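Local structure of pyruvate kinase (Toxoplasma gondii, 3GG8) at residues C[420-430]-C[447-455]. The protein catalyses the last step of glycolysis, transferring the phosphoryl group of phosphoenolpyruvate to ADP to yield pyruvate and ATP. Numbering follows the deposited sequence.
Sequences GQTARLIAKYR and HLQVIRGVT
Arg430 and Arg452 lay their guanidinium groups on one another, an example of two like charges stacking where backbone carbonyl oxygens accept hydrogen bonds from their N-H groups. The planes are 20° apart with centres separated by 4.6 Å, and the overlap is offset: NE of Arg430 lies over one face of the Arg452 group, while CD of Arg452 sits over a face of Arg430. The side chains cross at about a right angle. Arg430 reaches this place by a bend at chi2 (-71°), which folds its end back toward its own helix, where NH2 makes a weak bond to Ala427 O. Stronger partners lie in the barrel domain: Arg430 NH1 binds Gly340 O, and Arg452 NH2 binds Val337 O and Thr341 O, probably easing the repulsion. A water bridges the backbones beside the stack, donating to Ala427 O at 2.9 Å and Arg452 O at 2.6 Å.

In the C-terminal alpha/beta domain, helix 421-427 packs here against the type II turn from Ile451 to Val454 that leads into edge strand 454-458 of the mixed sheet. Ala427 CB presses on Ile451 CG2 at 3.3 Å, tighter than usual for two carbons, and meets Val454 CG2 at 4.0 Å. Ile451 divides its branches between two helix residues one turn apart: with CG1 beside its backbone N (chi1 -50°), CD1 runs to Arg424 CG, 3.6 Å away, leaving CG2 for Ala427. Toward the N-terminal end of the helix, Leu448 CD1 touches Ala423 CB at 4.2 Å and approaches Gly420, the N-cap residue, over whose peptide link to Gln421 the bent Arg424 chain lays a guanidinium face.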
ATOM      1  N   GLY C 420      16.053  28.923   4.999  1.00 32.98           N
ATOM      2  CA  GLY C 420      15.116  28.169   5.834  1.00 33.04           C
ATOM      3  C   GLY C 420      14.401  27.046   5.098  1.00 33.81           C
ATOM      4  O   GLY C 420      13.829  26.145   5.738  1.00 33.83           O
ATOM      5  N   GLN C 421      14.438  27.074   3.760  1.00 34.09           N
ATOM      6  CA  GLN C 421      13.659  26.133   2.950  1.00 34.94           C
ATOM      7  C   GLN C 421      13.924  24.677   3.323  1.00 34.96           C
ATOM      8  O   GLN C 421      12.986  23.910   3.538  1.00 35.37           O
ATOM      9  CB  GLN C 421      13.923  26.348   1.461  1.00 35.60           C
ATOM     10  CG  GLN C 421      12.943  25.651   0.542  1.00 37.54           C
ATOM     11  CD  GLN C 421      13.424  25.571  -0.895  1.00 40.06           C
ATOM     12  OE1 GLN C 421      14.486  24.998  -1.193  1.00 42.97           O
ATOM     13  NE2 GLN C 421      12.622  26.108  -1.803  1.00 40.73           N
ATOM     14  N   THR C 422      15.199  24.316   3.398  1.00 34.86           N
ATOM     15  CA  THR C 422      15.635  22.956   3.679  1.00 35.47           C
ATOM     16  C   THR C 422      15.103  22.444   5.009  1.00 35.53           C
ATOM     17  O   THR C 422      14.613  21.327   5.084  1.00 36.14           O
ATOM     18  CB  THR C 422      17.187  22.852   3.655  1.00 35.56           C
ATOM     19  OG1 THR C 422      17.678  23.391   2.419  1.00 37.20           O
ATOM     20  CG2 THR C 422      17.651  21.405   3.784  1.00 34.78           C
ATOM     21  N   ALA C 423      15.209  23.261   6.053  1.00 35.67           N
ATOM     22  CA  ALA C 423      14.666  22.921   7.361  1.00 35.89           C
ATOM     23  C   ALA C 423      13.151  22.708   7.321  1.00 35.72           C
ATOM     24  O   ALA C 423      12.643  21.735   7.867  1.00 35.75           O
ATOM     25  CB  ALA C 423      15.025  23.991   8.368  1.00 36.58           C
ATOM     26  N   ARG C 424      12.442  23.614   6.649  1.00 35.97           N
ATOM     27  CA  ARG C 424      10.986  23.533   6.509  1.00 35.85           C
ATOM     28  C   ARG C 424      10.528  22.295   5.717  1.00 35.33           C
ATOM     29  O   ARG C 424       9.560  21.639   6.094  1.00 35.08           O
ATOM     30  CB  ARG C 424      10.431  24.819   5.885  1.00 35.72           C
ATOM     31  CG  ARG C 424      10.302  25.963   6.912  1.00 37.10           C
ATOM     32  CD  ARG C 424       9.676  27.230   6.336  1.00 37.39           C
ATOM     33  NE  ARG C 424      10.707  28.207   5.983  1.00 42.62           N
ATOM     34  CZ  ARG C 424      11.079  28.529   4.741  1.00 43.51           C
ATOM     35  NH1 ARG C 424      10.501  27.984   3.661  1.00 44.11           N
ATOM     36  NH2 ARG C 424      12.046  29.419   4.583  1.00 41.96           N
ATOM     37  N   LEU C 425      11.228  21.971   4.635  1.00 34.52           N
ATOM     38  CA  LEU C 425      10.875  20.790   3.840  1.00 34.28           C
ATOM     39  C   LEU C 425      11.003  19.489   4.628  1.00 34.17           C
ATOM     40  O   LEU C 425      10.199  18.598   4.460  1.00 34.12           O
ATOM     41  CB  LEU C 425      11.690  20.725   2.547  1.00 33.96           C
ATOM     42  CG  LEU C 425      11.318  21.742   1.466  1.00 33.35           C
ATOM     43  CD1 LEU C 425      12.306  21.641   0.319  1.00 31.51           C
ATOM     44  CD2 LEU C 425       9.886  21.525   0.975  1.00 31.23           C
ATOM     45  N   ILE C 426      12.016  19.387   5.484  1.00 34.65           N
ATOM     46  CA  ILE C 426      12.193  18.193   6.330  1.00 34.80           C
ATOM     47  C   ILE C 426      11.133  18.171   7.441  1.00 35.63           C
ATOM     48  O   ILE C 426      10.483  17.142   7.684  1.00 35.43           O
ATOM     49  CB  ILE C 426      13.619  18.147   6.918  1.00 34.97           C
ATOM     50  CG1 ILE C 426      14.642  17.940   5.790  1.00 33.85           C
ATOM     51  CG2 ILE C 426      13.745  17.074   8.005  1.00 34.71           C
ATOM     52  CD1 ILE C 426      16.031  18.208   6.205  1.00 33.65           C
ATOM     53  N   ALA C 427      10.946  19.320   8.093  1.00 35.75           N
ATOM     54  CA  ALA C 427       9.958  19.446   9.156  1.00 36.03           C
ATOM     55  C   ALA C 427       8.569  19.017   8.667  1.00 36.21           C
ATOM     56  O   ALA C 427       7.842  18.316   9.375  1.00 36.13           O
ATOM     57  CB  ALA C 427       9.930  20.866   9.686  1.00 35.59           C
ATOM     58  N   LYS C 428       8.226  19.454   7.455  1.00 36.10           N
ATOM     59  CA  LYS C 428       6.984  19.079   6.755  1.00 36.25           C
ATOM     60  C   LYS C 428       6.679  17.576   6.846  1.00 36.08           C
ATOM     61  O   LYS C 428       5.519  17.166   6.908  1.00 35.95           O
ATOM     62  CB  LYS C 428       7.118  19.510   5.292  1.00 36.03           C
ATOM     63  CG  LYS C 428       5.892  19.366   4.432  1.00 36.77           C
ATOM     64  CD  LYS C 428       6.211  19.780   3.006  1.00 36.31           C
ATOM     65  CE  LYS C 428       5.236  19.153   2.024  1.00 37.77           C
ATOM     66  NZ  LYS C 428       5.135  19.927   0.755  1.00 38.65           N
ATOM     67  N   TYR C 429       7.728  16.756   6.863  1.00 36.43           N
ATOM     68  CA  TYR C 429       7.567  15.295   6.905  1.00 36.09           C
ATOM     69  C   TYR C 429       7.492  14.725   8.314  1.00 36.06           C
ATOM     70  O   TYR C 429       7.414  13.522   8.477  1.00 35.73           O
ATOM     71  CB  TYR C 429       8.594  14.589   6.007  1.00 35.97           C
ATOM     72  CG  TYR C 429       8.238  14.832   4.569  1.00 36.44           C
ATOM     73  CD1 TYR C 429       7.233  14.079   3.957  1.00 36.48           C
ATOM     74  CD2 TYR C 429       8.827  15.863   3.843  1.00 36.24           C
ATOM     75  CE1 TYR C 429       6.853  14.317   2.655  1.00 36.98           C
ATOM     76  CE2 TYR C 429       8.448  16.114   2.527  1.00 36.94           C
ATOM     77  CZ  TYR C 429       7.454  15.337   1.945  1.00 36.69           C
ATOM     78  OH  TYR C 429       7.045  15.557   0.649  1.00 37.86           O
ATOM     79  N   ARG C 430       7.494  15.615   9.319  1.00 36.09           N
ATOM     80  CA  ARG C 430       7.362  15.240  10.733  1.00 35.62           C
ATOM     81  C   ARG C 430       8.248  14.029  11.083  1.00 35.30           C
ATOM     82  O   ARG C 430       7.737  12.945  11.380  1.00 35.14           O
ATOM     83  CB  ARG C 430       5.884  14.980  11.113  1.00 35.61           C
ATOM     84  CG  ARG C 430       4.922  16.190  11.019  1.00 36.06           C
ATOM     85  CD  ARG C 430       5.177  17.231  12.122  1.00 38.08           C
ATOM     86  NE  ARG C 430       4.240  18.361  12.108  1.00 37.82           N
ATOM     87  CZ  ARG C 430       4.505  19.558  11.587  1.00 36.87           C
ATOM     88  NH1 ARG C 430       3.595  20.535  11.637  1.00 35.15           N
ATOM     89  NH2 ARG C 430       5.684  19.799  11.031  1.00 37.26           N
ATOM     90  N   HIS C 447      13.059  33.065  11.944  1.00 32.04           N
ATOM     91  CA  HIS C 447      11.869  32.570  11.245  1.00 31.79           C
ATOM     92  C   HIS C 447      11.565  31.108  11.568  1.00 32.07           C
ATOM     93  O   HIS C 447      10.421  30.683  11.580  1.00 31.87           O
ATOM     94  CB  HIS C 447      12.003  32.764   9.731  1.00 31.43           C
ATOM     95  CG  HIS C 447      12.013  34.200   9.300  1.00 30.88           C
ATOM     96  ND1 HIS C 447      12.783  34.658   8.251  1.00 29.57           N
ATOM     97  CD2 HIS C 447      11.348  35.281   9.776  1.00 29.68           C
ATOM     98  CE1 HIS C 447      12.579  35.950   8.086  1.00 28.96           C
ATOM     99  NE2 HIS C 447      11.719  36.356   9.003  1.00 29.85           N
ATOM    100  N   LEU C 448      12.614  30.360  11.860  1.00 32.90           N
ATOM    101  CA  LEU C 448      12.532  28.925  12.107  1.00 33.26           C
ATOM    102  C   LEU C 448      11.994  28.576  13.488  1.00 33.25           C
ATOM    103  O   LEU C 448      11.759  27.405  13.783  1.00 34.21           O
ATOM    104  CB  LEU C 448      13.925  28.309  11.911  1.00 33.05           C
ATOM    105  CG  LEU C 448      14.319  27.534  10.643  1.00 33.60           C
ATOM    106  CD1 LEU C 448      13.364  27.649   9.458  1.00 31.68           C
ATOM    107  CD2 LEU C 448      15.744  27.879  10.252  1.00 33.83           C
ATOM    108  N   GLN C 449      11.790  29.584  14.329  1.00 33.15           N
ATOM    109  CA  GLN C 449      11.325  29.358  15.701  1.00 33.04           C
ATOM    110  C   GLN C 449       9.844  28.990  15.704  1.00 32.72           C
ATOM    111  O   GLN C 449       9.269  28.671  16.736  1.00 31.54           O
ATOM    112  CB  GLN C 449      11.559  30.605  16.556  1.00 32.68           C
ATOM    113  CG  GLN C 449      13.023  31.019  16.657  1.00 33.45           C
ATOM    114  CD  GLN C 449      13.900  29.933  17.239  1.00 34.06           C
ATOM    115  OE1 GLN C 449      13.582  29.338  18.278  1.00 33.75           O
ATOM    116  NE2 GLN C 449      15.028  29.683  16.586  1.00 34.06           N
ATOM    117  N   VAL C 450       9.271  29.004  14.507  1.00 32.39           N
ATOM    118  CA  VAL C 450       7.848  28.817  14.275  1.00 32.07           C
ATOM    119  C   VAL C 450       7.552  27.432  13.623  1.00 31.75           C
ATOM    120  O   VAL C 450       6.399  27.093  13.343  1.00 31.45           O
ATOM    121  CB  VAL C 450       7.365  30.087  13.482  1.00 31.99           C
ATOM    122  CG1 VAL C 450       6.763  29.781  12.180  1.00 31.55           C
ATOM    123  CG2 VAL C 450       6.535  31.038  14.360  1.00 31.00           C
ATOM    124  N   ILE C 451       8.609  26.630  13.441  1.00 31.57           N
ATOM    125  CA  ILE C 451       8.552  25.331  12.754  1.00 31.43           C
ATOM    126  C   ILE C 451       8.612  24.163  13.776  1.00 31.97           C
ATOM    127  O   ILE C 451       9.608  24.012  14.482  1.00 31.37           O
ATOM    128  CB  ILE C 451       9.735  25.161  11.716  1.00 31.70           C
ATOM    129  CG1 ILE C 451       9.877  26.366  10.768  1.00 31.14           C
ATOM    130  CG2 ILE C 451       9.575  23.881  10.881  1.00 31.71           C
ATOM    131  CD1 ILE C 451       8.597  26.736   9.993  1.00 29.61           C
ATOM    132  N   ARG C 452       7.551  23.342  13.843  1.00 32.12           N
ATOM    133  CA  ARG C 452       7.550  22.158  14.705  1.00 32.38           C
ATOM    134  C   ARG C 452       8.707  21.203  14.377  1.00 32.95           C
ATOM    135  O   ARG C 452       8.932  20.862  13.223  1.00 33.60           O
ATOM    136  CB  ARG C 452       6.216  21.398  14.636  1.00 32.67           C
ATOM    137  CG  ARG C 452       6.073  20.378  15.754  1.00 32.57           C
ATOM    138  CD  ARG C 452       5.234  19.151  15.425  1.00 32.86           C
ATOM    139  NE  ARG C 452       3.819  19.425  15.524  1.00 30.93           N
ATOM    140  CZ  ARG C 452       2.863  18.518  15.718  1.00 28.73           C
ATOM    141  NH1 ARG C 452       3.131  17.229  15.869  1.00 28.35           N
ATOM    142  NH2 ARG C 452       1.620  18.928  15.774  1.00 25.44           N
ATOM    143  N   GLY C 453       9.440  20.788  15.401  1.00 33.44           N
ATOM    144  CA  GLY C 453      10.418  19.730  15.265  1.00 34.81           C
ATOM    145  C   GLY C 453      11.811  20.252  15.014  1.00 36.02           C
ATOM    146  O   GLY C 453      12.771  19.477  14.976  1.00 36.31           O
ATOM    147  N   VAL C 454      11.906  21.565  14.815  1.00 36.36           N
ATOM    148  CA  VAL C 454      13.169  22.237  14.548  1.00 36.61           C
ATOM    149  C   VAL C 454      13.699  22.937  15.795  1.00 36.87           C
ATOM    150  O   VAL C 454      12.959  23.633  16.469  1.00 36.59           O
ATOM    151  CB  VAL C 454      13.020  23.265  13.371  1.00 36.18           C
ATOM    152  CG1 VAL C 454      14.296  24.100  13.175  1.00 36.90           C
ATOM    153  CG2 VAL C 454      12.689  22.541  12.084  1.00 35.65           C
ATOM    154  N   THR C 455      14.973  22.699  16.128  1.00 37.74           N
ATOM    155  CA  THR C 455      15.719  23.657  16.938  1.00 38.23           C
ATOM    156  C   THR C 455      16.857  24.225  16.085  1.00 38.28           C
ATOM    157  O   THR C 455      17.150  23.742  14.998  1.00 38.64           O
ATOM    158  CB  THR C 455      16.240  23.115  18.287  1.00 38.45           C
ATOM    159  OG1 THR C 455      17.370  22.267  18.072  1.00 38.95           O
ATOM    160  CG2 THR C 455      15.144  22.377  19.064  1.00 39.22           C
TER
HETATM  161  O   HOH W   1       8.772  18.464  12.148  1.00 34.83           O